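Local coordinates for protein SUBA (PDB 2IY9) that acts as the serine protease subunit of an AB5 toxin, cleaving the host endoplasmic reticulum chaperone BiP and so driving stress and cell death, at residues I216-L221 / E273-V278; V247-P252 / R319-E324; V122-I127 / G151-V156; V161-L166 / R196-A201. All coordinates share one frame; numbering follows the deposited sequence.

In the fold
The four contacts fall into two touching pairs in one subtilisin-like domain. Interactions 1 and 2 touch, their centres 7 Å apart, because strands 215-221 and 249-252 are neighbours in the central sheet; Arg-217 NH1 joins Asp-248 OD2 in a salt bridge of 2.8 Å. Interactions 3 and 4, centres 9 Å apart, share the tryptophan-rich side of the domain, where Gln-153 O and Trp-198 N form a probable hydrogen bond. Arg-217 also reaches interaction 4 through Ala-200 O. The inferred charge relay lies close to interactions 1 and 3: the side chain of Thr-275 is about 6 Å from that of Ser-272, and Gly-151 about 5 Å from it. Interactions 2 and 3 lie on opposite sides of the chain's centre.

Interaction 1: I216-L221 / E273-V278; sequences IRVAAL and EATAIV
Val-218 packs against Ala-274, Thr-275 and Val-278 where the helix that carries the inferred nucleophile, Ser-272, in its first turn lies on the central parallel sheet of the subtilisin-like alpha/beta fold. The axes of strand 216-221 and helix 273-278 approach to 7.4 Å at 120°, a close fit that the small alanines permit. The tight part is the middle of the strand, Val-218 to Ala-220. Val-218 holds CG1 anti to its own backbone N (chi1 178°), and this methyl presses on the helix backbone, 3.7 Å from Ala-274 C. Ala-274 CB in turn sits 3.7 Å from the carbonyl oxygen Ala-219 O and 4.0 Å from Ala-220 CB, resting directly on the strand backbone. The second branch of Val-218 meets Val-278 tip to tip, CG2 to CG2 at 3.9 Å. Toward Ile-216 the fit is looser: its side chain leans toward the helix without close contact and packs on Ile-249 of the adjoining strand instead. No side of the contact opens to solvent; strands 176-180 and 249-252 add Val-178 and Ala-251 to the same core. The one side-chain polar atom at the interface is accounted for within the helix, since Thr-275 OG1 is hydrogen-bonded to Thr-271 O while lying 3.7 Å from Val-218 CB.

Interaction 2: V247-P252 / R319-E324; sequences VDIAAP and RVLNAE
The guanidinium of Arg-319 meets Asp-248 at its edge rather than over a face. Its NH1 gives a hydrogen bond of 2.9 Å to Asp-248 O, which lies only 2° out of the guanidinium plane and accepts through an in-plane lone pair. A water at the same edge takes a second bond from NH1 (2.8 Å) and donates to Asp-248 OD1, so NH1 is gripped twice. The other carboxylate oxygen, OD2, is held by Arg-217 in a salt bridge. Beside this the backbones form a single parallel bridge, Ala-250 with Val-320: Ala-250 N donates to Arg-319 O and, almost straight at 170°, Leu-321 N to Ala-250 O, 2.9 Å. The bridge sets residues 319-321 along the outer edge of strand 249-252, an outermost strand of the central sheet. Apolar groups close the inner side. Ile-249 keeps CG1 anti to its backbone N (chi1 -162°), which carries CD1 to 4.1 Å from Leu-321 CB. Leu-321 CD2 touches Ala-251 CB at 4.0 Å; the same side chain packs on Ile-277 and Val-281 of helix 271-288. Asn-322 then N-caps helix 323-331, the start of the A2 region that enters the SubB pore. With Arg-319 NH1 and Asp-248 OD1 4.7 Å apart, the arginine's positive charge is set against a peptide carbonyl and reaches the carboxylate through water, so any attraction between the charges is probably softened.

Interaction 3: V122-I127 / G151-V156; sequences VQDSWI and GGQKGV
The indole of Trp-126 lies flat on the backbone of Gly-152, its six-membered ring beneath the glycine CA. That carbon stands 3.5 Å from the ring centroid and only 10° off the normal, a CH-pi contact square over the face, and the far corner of the indole is tight as well: Trp-126 CH2 comes within 3.3 Å of Gly-152 N. The backbone of Gly-152, with phi 141°, takes a form suited to glycine, and so the chain can press its main chain on the ring with no side chain between. Trp-126 has CG anti to the carbonyl carbon, which swings the indole off the first turn of helix 125-134 toward the loop. Gln-153 runs past it in the opposite direction, CB 3.8 Å from Trp-126 CD1 at the five-membered end, with the amide plane turned 40° from the ring. Beyond the indole, the end of Gln-153 passes Asp-124, whose OD2 accepts a hydrogen bond from Gln-123 NE2 (3.0 Å), from above the carboxylate plane. Just before Gly-152 in the chain, Gly-151 is about 5 Å from the side chain of Ser-272 and about 6 Å from that of His-89, both of the inferred charge relay. In subtilisins the Ser-Xaa-Gly strand and the extended segment leading to this helix flank the bound substrate, so the contact probably lies between the two walls of the cleft.

Interaction 4: V161-L166 / R196-A201; sequences VWTELL and RIWPAA
A cis peptide bond between Trp-198 and Pro-199, as at the matching Tyr-Pro of subtilisins, lets both residues of loop 196-201 bear on one face of Trp-162 from helix 160-172. Trp-198 CB lies over the five-membered ring of Trp-162, 3.8 Å from its centroid, and is 3.5 Å from Trp-162 NE1. Pro-199 CB sits over the six-membered ring, 3.8 Å from Trp-162 CZ3. These two CH-pi contacts load opposite halves of a single indole face. The indoles themselves are near parallel, their planes 20° apart, but are slid past each other, with the five-membered centroids 5.1 Å apart and little overlap; Trp-198 CE3 instead packs on Trp-162 CB at 3.6 Å. Trp-162 has an uncommon chi1 of -91°, away from a staggered position, which suggests some strain in seating the ring. Leu-166, one turn on, brings CD1 to 3.9 Å from Pro-199 CB at about a right angle, and to the edge of the Trp-198 ring. Ala-201 CB, from the same loop as Trp-198, lies over one face of that ring, 3.3 Å above the plane. In the surrounding fold, Trp-162 also touches Trp-126 and Ile-130 of helix 125-134, while Leu-166 and Pro-199 rest on Ile-177 of strand 176-180, tying helix 160-172 and the loop to the central sheet.

Interaction 1: I216-L221 / E273-V278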
loop_
_atom_site.group_PDB
_atom_site.type_symbol
_atom_site.label_atom_id
_atom_site.label_comp_id
_atom_site.label_asym_id
_atom_site.label_seq_id
_atom_site.Cartn_x
_atom_site.Cartn_y
_atom_site.Cartn_z
ATOM N N ILE A 216 5.574 -5.350 -2.821
ATOM C CA ILE A 216 4.330 -5.888 -3.357
ATOM C C ILE A 216 3.700 -4.792 -4.216
ATOM O O ILE A 216 3.321 -3.732 -3.708
ATOM C CB ILE A 216 3.361 -6.345 -2.234
ATOM C CG1 ILE A 216 3.988 -7.494 -1.434
ATOM C CG2 ILE A 216 2.022 -6.803 -2.827
ATOM C CD1 ILE A 216 3.230 -7.828 -0.151
ATOM N N ARG A 217 3.648 -5.044 -5.521
ATOM C CA ARG A 217 3.262 -4.041 -6.524
ATOM C C ARG A 217 1.785 -4.208 -6.828
ATOM O O ARG A 217 1.354 -5.280 -7.229
ATOM C CB ARG A 217 4.071 -4.234 -7.819
ATOM C CG ARG A 217 5.582 -4.102 -7.632
ATOM C CD ARG A 217 6.380 -4.931 -8.660
ATOM N NE ARG A 217 7.800 -4.906 -8.299
ATOM C CZ ARG A 217 8.365 -5.763 -7.459
ATOM N NH1 ARG A 217 7.642 -6.750 -6.926
ATOM N NH2 ARG A 217 9.656 -5.655 -7.167
ATOM N N VAL A 218 1.021 -3.137 -6.638
ATOM C CA VAL A 218 -0.434 -3.219 -6.637
ATOM C C VAL A 218 -1.064 -2.449 -7.816
ATOM O O VAL A 218 -0.777 -1.267 -8.017
ATOM C CB VAL A 218 -1.013 -2.713 -5.279
ATOM C CG1 VAL A 218 -2.556 -2.751 -5.285
ATOM C CG2 VAL A 218 -0.464 -3.544 -4.091
ATOM N N ALA A 219 -1.909 -3.139 -8.582
ATOM C CA ALA A 219 -2.756 -2.518 -9.620
ATOM C C ALA A 219 -4.206 -2.343 -9.142
ATOM O O ALA A 219 -4.627 -2.984 -8.174
ATOM C CB ALA A 219 -2.728 -3.355 -10.891
ATOM N N ALA A 220 -4.977 -1.518 -9.861
ATOM C CA ALA A 220 -6.327 -1.113 -9.423
ATOM C C ALA A 220 -7.435 -1.732 -10.273
ATOM O O ALA A 220 -7.378 -1.699 -11.512
ATOM C CB ALA A 220 -6.449 0.395 -9.445
ATOM N N LEU A 221 -8.431 -2.294 -9.593
ATOM C CA LEU A 221 -9.559 -2.954 -10.250
ATOM C C LEU A 221 -10.778 -2.059 -10.306
ATOM O O LEU A 221 -11.016 -1.254 -9.397
ATOM C CB LEU A 221 -9.941 -4.226 -9.491
ATOM C CG LEU A 221 -8.909 -5.350 -9.479
ATOM C CD1 LEU A 221 -9.279 -6.413 -8.461
ATOM C CD2 LEU A 221 -8.730 -5.948 -10.890
ATOM N N GLU A 273 -5.357 4.222 -4.049
ATOM C CA GLU A 273 -6.419 3.643 -3.219
ATOM C C GLU A 273 -6.277 2.122 -3.083
ATOM O O GLU A 273 -6.431 1.567 -1.982
ATOM C CB GLU A 273 -7.786 3.976 -3.824
ATOM C CG GLU A 273 -8.163 5.459 -3.758
ATOM C CD GLU A 273 -7.555 6.326 -4.859
ATOM O OE1 GLU A 273 -6.813 5.825 -5.743
ATOM O OE2 GLU A 273 -7.821 7.546 -4.834
ATOM N N ALA A 274 -5.997 1.461 -4.207
ATOM C CA ALA A 274 -5.804 0.007 -4.242
ATOM C C ALA A 274 -4.644 -0.417 -3.338
ATOM O O ALA A 274 -4.746 -1.381 -2.599
ATOM C CB ALA A 274 -5.556 -0.471 -5.682
ATOM N N THR A 275 -3.547 0.323 -3.407
ATOM C CA THR A 275 -2.398 0.053 -2.563
ATOM C C THR A 275 -2.767 0.158 -1.078
ATOM O O THR A 275 -2.367 -0.686 -0.279
ATOM C CB THR A 275 -1.259 1.005 -2.901
ATOM O OG1 THR A 275 -0.914 0.836 -4.280
ATOM C CG2 THR A 275 -0.041 0.747 -2.012
ATOM N N ALA A 276 -3.519 1.196 -0.715
ATOM C CA ALA A 276 -3.904 1.406 0.688
ATOM C C ALA A 276 -4.676 0.203 1.224
ATOM O O ALA A 276 -4.464 -0.257 2.353
ATOM C CB ALA A 276 -4.712 2.689 0.834
ATOM N N ILE A 277 -5.577 -0.300 0.394
ATOM C CA ILE A 277 -6.426 -1.414 0.768
ATOM C C ILE A 277 -5.595 -2.680 1.024
ATOM O O ILE A 277 -5.831 -3.397 2.014
ATOM C CB ILE A 277 -7.534 -1.610 -0.292
ATOM C CG1 ILE A 277 -8.552 -0.464 -0.173
ATOM C CG2 ILE A 277 -8.229 -2.976 -0.129
ATOM C CD1 ILE A 277 -9.525 -0.326 -1.351
ATOM N N VAL A 278 -4.612 -2.940 0.159
ATOM C CA VAL A 278 -3.741 -4.108 0.341
ATOM C C VAL A 278 -2.952 -3.990 1.647
ATOM O O VAL A 278 -2.821 -4.966 2.388
ATOM C CB VAL A 278 -2.796 -4.349 -0.863
ATOM C CG1 VAL A 278 -1.742 -5.415 -0.507
ATOM C CG2 VAL A 278 -3.605 -4.806 -2.083
#

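Interaction 2: V247-P252 / R319-E324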
loop_
_atom_site.group_PDB
_atom_site.type_symbol
_atom_site.label_atom_id
_atom_site.label_comp_id
_atom_site.label_asym_id
_atom_site.label_seq_id
_atom_site.Cartn_x
_atom_site.Cartn_y
_atom_site.Cartn_z
ATOM N N VAL A 247 3.564 -6.278 -11.887
ATOM C CA VAL A 247 2.445 -6.105 -10.956
ATOM C C VAL A 247 2.259 -7.434 -10.218
ATOM O O VAL A 247 2.134 -8.484 -10.858
ATOM C CB VAL A 247 1.128 -5.735 -11.708
ATOM C CG1 VAL A 247 -0.049 -5.616 -10.738
ATOM C CG2 VAL A 247 1.298 -4.435 -12.553
ATOM N N ASP A 248 2.239 -7.391 -8.883
ATOM C CA ASP A 248 2.096 -8.615 -8.073
ATOM C C ASP A 248 0.643 -9.015 -7.785
ATOM O O ASP A 248 0.319 -10.207 -7.716
ATOM C CB ASP A 248 2.869 -8.477 -6.754
ATOM C CG ASP A 248 4.363 -8.310 -6.976
ATOM O OD1 ASP A 248 4.995 -9.236 -7.529
ATOM O OD2 ASP A 248 4.903 -7.242 -6.619
ATOM N N ILE A 249 -0.219 -8.014 -7.618
ATOM C CA ILE A 249 -1.606 -8.226 -7.205
ATOM C C ILE A 249 -2.453 -7.035 -7.646
ATOM O O ILE A 249 -1.953 -5.902 -7.756
ATOM C CB ILE A 249 -1.714 -8.421 -5.654
ATOM C CG1 ILE A 249 -3.048 -9.074 -5.261
ATOM C CG2 ILE A 249 -1.484 -7.091 -4.901
ATOM C CD1 ILE A 249 -3.098 -9.550 -3.804
ATOM N N ALA A 250 -3.734 -7.298 -7.894
ATOM C CA ALA A 250 -4.691 -6.239 -8.139
ATOM C C ALA A 250 -5.710 -6.195 -7.009
ATOM O O ALA A 250 -6.079 -7.224 -6.426
ATOM C CB ALA A 250 -5.376 -6.422 -9.498
ATOM N N ALA A 251 -6.165 -4.988 -6.709
ATOM C CA ALA A 251 -7.082 -4.784 -5.614
ATOM C C ALA A 251 -8.113 -3.740 -6.001
ATOM O O ALA A 251 -7.896 -2.986 -6.953
ATOM C CB ALA A 251 -6.307 -4.361 -4.372
ATOM N N PRO A 252 -9.257 -3.710 -5.291
ATOM C CA PRO A 252 -10.253 -2.658 -5.484
ATOM C C PRO A 252 -9.627 -1.267 -5.636
ATOM O O PRO A 252 -8.873 -0.824 -4.764
ATOM C CB PRO A 252 -11.083 -2.744 -4.205
ATOM C CG PRO A 252 -11.089 -4.221 -3.902
ATOM C CD PRO A 252 -9.691 -4.700 -4.278
ATOM N N ARG A 319 -3.496 -12.424 -10.223
ATOM C CA ARG A 319 -3.847 -12.347 -8.805
ATOM C C ARG A 319 -4.762 -11.192 -8.415
ATOM O O ARG A 319 -4.484 -10.012 -8.714
ATOM C CB ARG A 319 -2.595 -12.284 -7.928
ATOM C CG ARG A 319 -1.708 -13.493 -8.001
ATOM C CD ARG A 319 -0.696 -13.460 -6.890
ATOM N NE ARG A 319 0.420 -14.355 -7.147
ATOM C CZ ARG A 319 1.596 -13.975 -7.635
ATOM N NH1 ARG A 319 1.822 -12.698 -7.936
ATOM N NH2 ARG A 319 2.549 -14.878 -7.827
ATOM N N VAL A 320 -5.833 -11.546 -7.705
ATOM C CA VAL A 320 -6.776 -10.573 -7.166
ATOM C C VAL A 320 -6.897 -10.766 -5.657
ATOM O O VAL A 320 -7.081 -11.895 -5.165
ATOM C CB VAL A 320 -8.157 -10.669 -7.865
ATOM C CG1 VAL A 320 -9.210 -9.815 -7.141
ATOM C CG2 VAL A 320 -8.044 -10.240 -9.328
ATOM N N LEU A 321 -6.784 -9.657 -4.933
ATOM C CA LEU A 321 -6.846 -9.634 -3.480
ATOM C C LEU A 321 -8.068 -10.367 -2.932
ATOM O O LEU A 321 -9.208 -10.045 -3.282
ATOM C CB LEU A 321 -6.847 -8.182 -2.987
ATOM C CG LEU A 321 -6.946 -7.986 -1.472
ATOM C CD1 LEU A 321 -5.713 -8.554 -0.779
ATOM C CD2 LEU A 321 -7.183 -6.514 -1.100
ATOM N N ASN A 322 -7.807 -11.360 -2.083
ATOM C CA ASN A 322 -8.852 -12.049 -1.331
ATOM C C ASN A 322 -8.471 -11.972 0.139
ATOM O O ASN A 322 -7.596 -12.716 0.594
ATOM C CB ASN A 322 -8.979 -13.516 -1.766
ATOM C CG ASN A 322 -10.105 -14.251 -1.045
ATOM O OD1 ASN A 322 -10.562 -13.834 0.027
ATOM N ND2 ASN A 322 -10.559 -15.356 -1.642
ATOM N N ALA A 323 -9.110 -11.049 0.854
ATOM C CA ALA A 323 -8.800 -10.775 2.261
ATOM C C ALA A 323 -9.238 -11.906 3.169
ATOM O O ALA A 323 -8.544 -12.219 4.138
ATOM C CB ALA A 323 -9.430 -9.471 2.709
ATOM N N GLU A 324 -10.388 -12.511 2.858
ATOM C CA GLU A 324 -10.913 -13.618 3.651
ATOM C C GLU A 324 -9.891 -14.745 3.713
ATOM O O GLU A 324 -9.540 -15.213 4.798
ATOM C CB GLU A 324 -12.261 -14.123 3.105
ATOM C CG GLU A 324 -12.729 -15.439 3.753
ATOM C CD GLU A 324 -14.014 -15.966 3.148
ATOM O OE1 GLU A 324 -13.943 -16.844 2.256
ATOM O OE2 GLU A 324 -15.098 -15.496 3.554
HETATM O O HOH W 1 4.446 -11.829 -8.303
#

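Interaction 3: V122-I127 / G151-V156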
loop_
_atom_site.group_PDB
_atom_site.type_symbol
_atom_site.label_atom_id
_atom_site.label_comp_id
_atom_site.label_asym_id
_atom_site.label_seq_id
_atom_site.Cartn_x
_atom_site.Cartn_y
_atom_site.Cartn_z
ATOM N N VAL A 122 13.082 16.545 0.482
ATOM C CA VAL A 122 14.528 16.581 0.380
ATOM C C VAL A 122 14.863 15.605 -0.752
ATOM O O VAL A 122 13.986 14.850 -1.193
ATOM C CB VAL A 122 15.207 16.193 1.714
ATOM C CG1 VAL A 122 14.735 17.112 2.849
ATOM C CG2 VAL A 122 14.946 14.722 2.071
ATOM N N GLN A 123 16.094 15.609 -1.255
ATOM C CA GLN A 123 16.384 14.685 -2.351
ATOM C C GLN A 123 16.224 13.260 -1.851
ATOM O O GLN A 123 16.621 12.945 -0.729
ATOM C CB GLN A 123 17.780 14.883 -2.921
ATOM C CG GLN A 123 18.035 14.027 -4.148
ATOM C CD GLN A 123 19.486 14.003 -4.529
ATOM O OE1 GLN A 123 20.093 15.046 -4.724
ATOM N NE2 GLN A 123 20.059 12.810 -4.632
ATOM N N ASP A 124 15.613 12.421 -2.682
ATOM C CA ASP A 124 15.409 11.009 -2.365
ATOM C C ASP A 124 14.609 10.841 -1.066
ATOM O O ASP A 124 14.842 9.907 -0.290
ATOM C CB ASP A 124 16.756 10.273 -2.299
ATOM C CG ASP A 124 17.496 10.274 -3.636
ATOM O OD1 ASP A 124 16.838 10.192 -4.694
ATOM O OD2 ASP A 124 18.741 10.352 -3.627
ATOM N N SER A 125 13.671 11.760 -0.841
ATOM C CA SER A 125 12.919 11.814 0.410
ATOM C C SER A 125 12.245 10.470 0.698
ATOM O O SER A 125 12.252 10.002 1.842
ATOM C CB SER A 125 11.890 12.946 0.372
ATOM O OG SER A 125 11.036 12.812 -0.745
ATOM N N TRP A 126 11.688 9.868 -0.355
ATOM C CA TRP A 126 11.147 8.507 -0.326
ATOM C C TRP A 126 12.140 7.534 0.303
ATOM O O TRP A 126 11.775 6.747 1.186
ATOM C CB TRP A 126 10.801 8.024 -1.742
ATOM C CG TRP A 126 9.846 8.901 -2.482
ATOM C CD1 TRP A 126 10.162 9.918 -3.338
ATOM C CD2 TRP A 126 8.415 8.841 -2.440
ATOM N NE1 TRP A 126 9.016 10.496 -3.830
ATOM C CE2 TRP A 126 7.929 9.859 -3.294
ATOM C CE3 TRP A 126 7.495 8.032 -1.760
ATOM C CZ2 TRP A 126 6.561 10.094 -3.483
ATOM C CZ3 TRP A 126 6.131 8.261 -1.958
ATOM C CH2 TRP A 126 5.682 9.288 -2.806
ATOM N N ILE A 127 13.392 7.595 -0.151
ATOM C CA ILE A 127 14.454 6.727 0.370
ATOM C C ILE A 127 14.850 7.072 1.806
ATOM O O ILE A 127 15.004 6.170 2.634
ATOM C CB ILE A 127 15.678 6.677 -0.589
ATOM C CG1 ILE A 127 15.246 6.015 -1.907
ATOM C CG2 ILE A 127 16.859 5.935 0.055
ATOM C CD1 ILE A 127 16.134 6.299 -3.105
ATOM N N GLY A 151 2.151 5.690 -4.301
ATOM C CA GLY A 151 2.764 6.625 -5.234
ATOM C C GLY A 151 4.225 6.265 -5.348
ATOM O O GLY A 151 4.583 5.083 -5.347
ATOM N N GLY A 152 5.073 7.286 -5.409
ATOM C CA GLY A 152 6.503 7.063 -5.486
ATOM C C GLY A 152 7.201 8.023 -6.422
ATOM O O GLY A 152 6.666 9.081 -6.761
ATOM N N GLN A 153 8.389 7.622 -6.855
ATOM C CA GLN A 153 9.297 8.490 -7.577
ATOM C C GLN A 153 9.488 7.988 -9.006
ATOM O O GLN A 153 9.728 6.801 -9.220
ATOM C CB GLN A 153 10.639 8.496 -6.840
ATOM C CG GLN A 153 11.715 9.367 -7.448
ATOM C CD GLN A 153 13.004 9.332 -6.630
ATOM O OE1 GLN A 153 13.664 10.359 -6.447
ATOM N NE2 GLN A 153 13.356 8.155 -6.123
ATOM N N LYS A 154 9.360 8.890 -9.976
ATOM C CA LYS A 154 9.793 8.585 -11.335
ATOM C C LYS A 154 10.938 9.505 -11.764
ATOM O O LYS A 154 11.393 10.330 -10.980
ATOM C CB LYS A 154 8.633 8.550 -12.343
ATOM C CG LYS A 154 7.737 9.757 -12.421
ATOM C CD LYS A 154 6.673 9.559 -13.512
ATOM C CE LYS A 154 5.402 8.886 -12.987
ATOM N NZ LYS A 154 4.289 8.852 -13.996
ATOM N N GLY A 155 11.422 9.329 -12.986
ATOM C CA GLY A 155 12.583 10.075 -13.461
ATOM C C GLY A 155 13.842 9.531 -12.819
ATOM O O GLY A 155 14.802 10.266 -12.587
ATOM N N VAL A 156 13.822 8.232 -12.525
ATOM C CA VAL A 156 14.943 7.558 -11.885
ATOM C C VAL A 156 15.895 6.999 -12.946
ATOM O O VAL A 156 15.539 6.092 -13.704
ATOM C CB VAL A 156 14.455 6.442 -10.925
ATOM C CG1 VAL A 156 15.631 5.655 -10.362
ATOM C CG2 VAL A 156 13.617 7.037 -9.794
#

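Interaction 4: V161-L166 / R196-A201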
loop_
_atom_site.group_PDB
_atom_site.type_symbol
_atom_site.label_atom_id
_atom_site.label_comp_id
_atom_site.label_asym_id
_atom_site.label_seq_id
_atom_site.Cartn_x
_atom_site.Cartn_y
_atom_site.Cartn_z
ATOM N N VAL A 161 20.460 3.661 -5.833
ATOM C CA VAL A 161 20.131 3.885 -4.411
ATOM C C VAL A 161 18.902 3.061 -4.006
ATOM O O VAL A 161 18.907 2.428 -2.955
ATOM C CB VAL A 161 19.940 5.390 -4.060
ATOM C CG1 VAL A 161 19.639 5.574 -2.558
ATOM C CG2 VAL A 161 21.183 6.194 -4.419
ATOM N N TRP A 162 17.870 3.054 -4.860
ATOM C CA TRP A 162 16.681 2.229 -4.642
ATOM C C TRP A 162 17.007 0.729 -4.618
ATOM O O TRP A 162 16.566 -0.002 -3.734
ATOM C CB TRP A 162 15.637 2.483 -5.733
ATOM C CG TRP A 162 14.621 3.571 -5.460
ATOM C CD1 TRP A 162 14.396 4.685 -6.219
ATOM C CD2 TRP A 162 13.673 3.623 -4.384
ATOM N NE1 TRP A 162 13.375 5.428 -5.679
ATOM C CE2 TRP A 162 12.915 4.804 -4.552
ATOM C CE3 TRP A 162 13.395 2.794 -3.293
ATOM C CZ2 TRP A 162 11.896 5.177 -3.663
ATOM C CZ3 TRP A 162 12.386 3.167 -2.410
ATOM C CH2 TRP A 162 11.650 4.344 -2.602
ATOM N N THR A 163 17.775 0.275 -5.603
ATOM C CA THR A 163 18.073 -1.144 -5.745
ATOM C C THR A 163 18.924 -1.671 -4.579
ATOM O O THR A 163 18.698 -2.778 -4.082
ATOM C CB THR A 163 18.706 -1.422 -7.128
ATOM O OG1 THR A 163 17.694 -1.277 -8.135
ATOM C CG2 THR A 163 19.275 -2.807 -7.206
ATOM N N GLU A 164 19.887 -0.873 -4.129
ATOM C CA GLU A 164 20.676 -1.243 -2.950
ATOM C C GLU A 164 19.767 -1.394 -1.716
ATOM O O GLU A 164 19.836 -2.399 -0.995
ATOM C CB GLU A 164 21.785 -0.210 -2.695
ATOM C CG GLU A 164 22.865 -0.668 -1.696
ATOM C CD GLU A 164 22.420 -0.590 -0.236
ATOM O OE1 GLU A 164 21.684 0.361 0.128
ATOM O OE2 GLU A 164 22.800 -1.490 0.554
ATOM N N LEU A 165 18.908 -0.402 -1.496
ATOM C CA LEU A 165 18.035 -0.372 -0.312
ATOM C C LEU A 165 17.048 -1.536 -0.306
ATOM O O LEU A 165 16.854 -2.190 0.717
ATOM C CB LEU A 165 17.277 0.959 -0.219
ATOM C CG LEU A 165 16.392 1.083 1.029
ATOM C CD1 LEU A 165 16.408 2.469 1.609
ATOM C CD2 LEU A 165 14.962 0.622 0.732
ATOM N N LEU A 166 16.417 -1.784 -1.447
ATOM C CA LEU A 166 15.387 -2.820 -1.519
ATOM C C LEU A 166 15.965 -4.226 -1.409
ATOM O O LEU A 166 15.384 -5.089 -0.743
ATOM C CB LEU A 166 14.534 -2.649 -2.782
ATOM C CG LEU A 166 13.764 -1.312 -2.826
ATOM C CD1 LEU A 166 13.228 -1.052 -4.214
ATOM C CD2 LEU A 166 12.626 -1.263 -1.808
ATOM N N ARG A 196 8.658 4.992 -15.337
ATOM C CA ARG A 196 8.226 3.971 -14.377
ATOM C C ARG A 196 8.319 4.483 -12.955
ATOM O O ARG A 196 9.260 5.196 -12.610
ATOM C CB ARG A 196 9.048 2.688 -14.526
ATOM C CG ARG A 196 8.681 1.861 -15.749
ATOM C CD ARG A 196 9.598 0.681 -15.880
ATOM N NE ARG A 196 9.341 -0.074 -17.103
ATOM C CZ ARG A 196 10.289 -0.629 -17.854
ATOM N NH1 ARG A 196 11.574 -0.501 -17.527
ATOM N NH2 ARG A 196 9.950 -1.299 -18.938
ATOM N N ILE A 197 7.340 4.115 -12.135
ATOM C CA ILE A 197 7.273 4.608 -10.757
ATOM C C ILE A 197 7.968 3.654 -9.790
ATOM O O ILE A 197 7.730 2.441 -9.817
ATOM C CB ILE A 197 5.811 4.881 -10.322
ATOM C CG1 ILE A 197 5.191 5.929 -11.248
ATOM C CG2 ILE A 197 5.752 5.358 -8.885
ATOM C CD1 ILE A 197 3.712 5.812 -11.409
ATOM N N TRP A 198 8.836 4.230 -8.958
ATOM C CA TRP A 198 9.591 3.516 -7.929
ATOM C C TRP A 198 8.920 3.734 -6.563
ATOM O O TRP A 198 8.396 4.812 -6.323
ATOM C CB TRP A 198 11.044 4.027 -7.904
ATOM C CG TRP A 198 11.853 3.474 -9.051
ATOM C CD1 TRP A 198 11.887 3.949 -10.334
ATOM C CD2 TRP A 198 12.727 2.335 -9.020
ATOM N NE1 TRP A 198 12.730 3.171 -11.104
ATOM C CE2 TRP A 198 13.254 2.175 -10.322
ATOM C CE3 TRP A 198 13.118 1.434 -8.017
ATOM C CZ2 TRP A 198 14.147 1.146 -10.647
ATOM C CZ3 TRP A 198 14.010 0.422 -8.335
ATOM C CH2 TRP A 198 14.504 0.274 -9.648
ATOM N N PRO A 199 8.967 2.731 -5.655
ATOM C CA PRO A 199 9.690 1.462 -5.775
ATOM C C PRO A 199 8.986 0.332 -6.523
ATOM O O PRO A 199 9.550 -0.755 -6.613
ATOM C CB PRO A 199 9.899 1.039 -4.313
ATOM C CG PRO A 199 8.744 1.644 -3.577
ATOM C CD PRO A 199 8.278 2.846 -4.353
ATOM N N ALA A 200 7.788 0.558 -7.065
ATOM C CA ALA A 200 7.145 -0.506 -7.852
ATOM C C ALA A 200 8.048 -0.990 -9.013
ATOM O O ALA A 200 8.032 -2.170 -9.361
ATOM C CB ALA A 200 5.779 -0.063 -8.372
ATOM N N ALA A 201 8.857 -0.082 -9.563
ATOM C CA ALA A 201 9.717 -0.380 -10.727
ATOM C C ALA A 201 10.905 -1.303 -10.402
ATOM O O ALA A 201 11.592 -1.776 -11.313
ATOM C CB ALA A 201 10.216 0.904 -11.349
#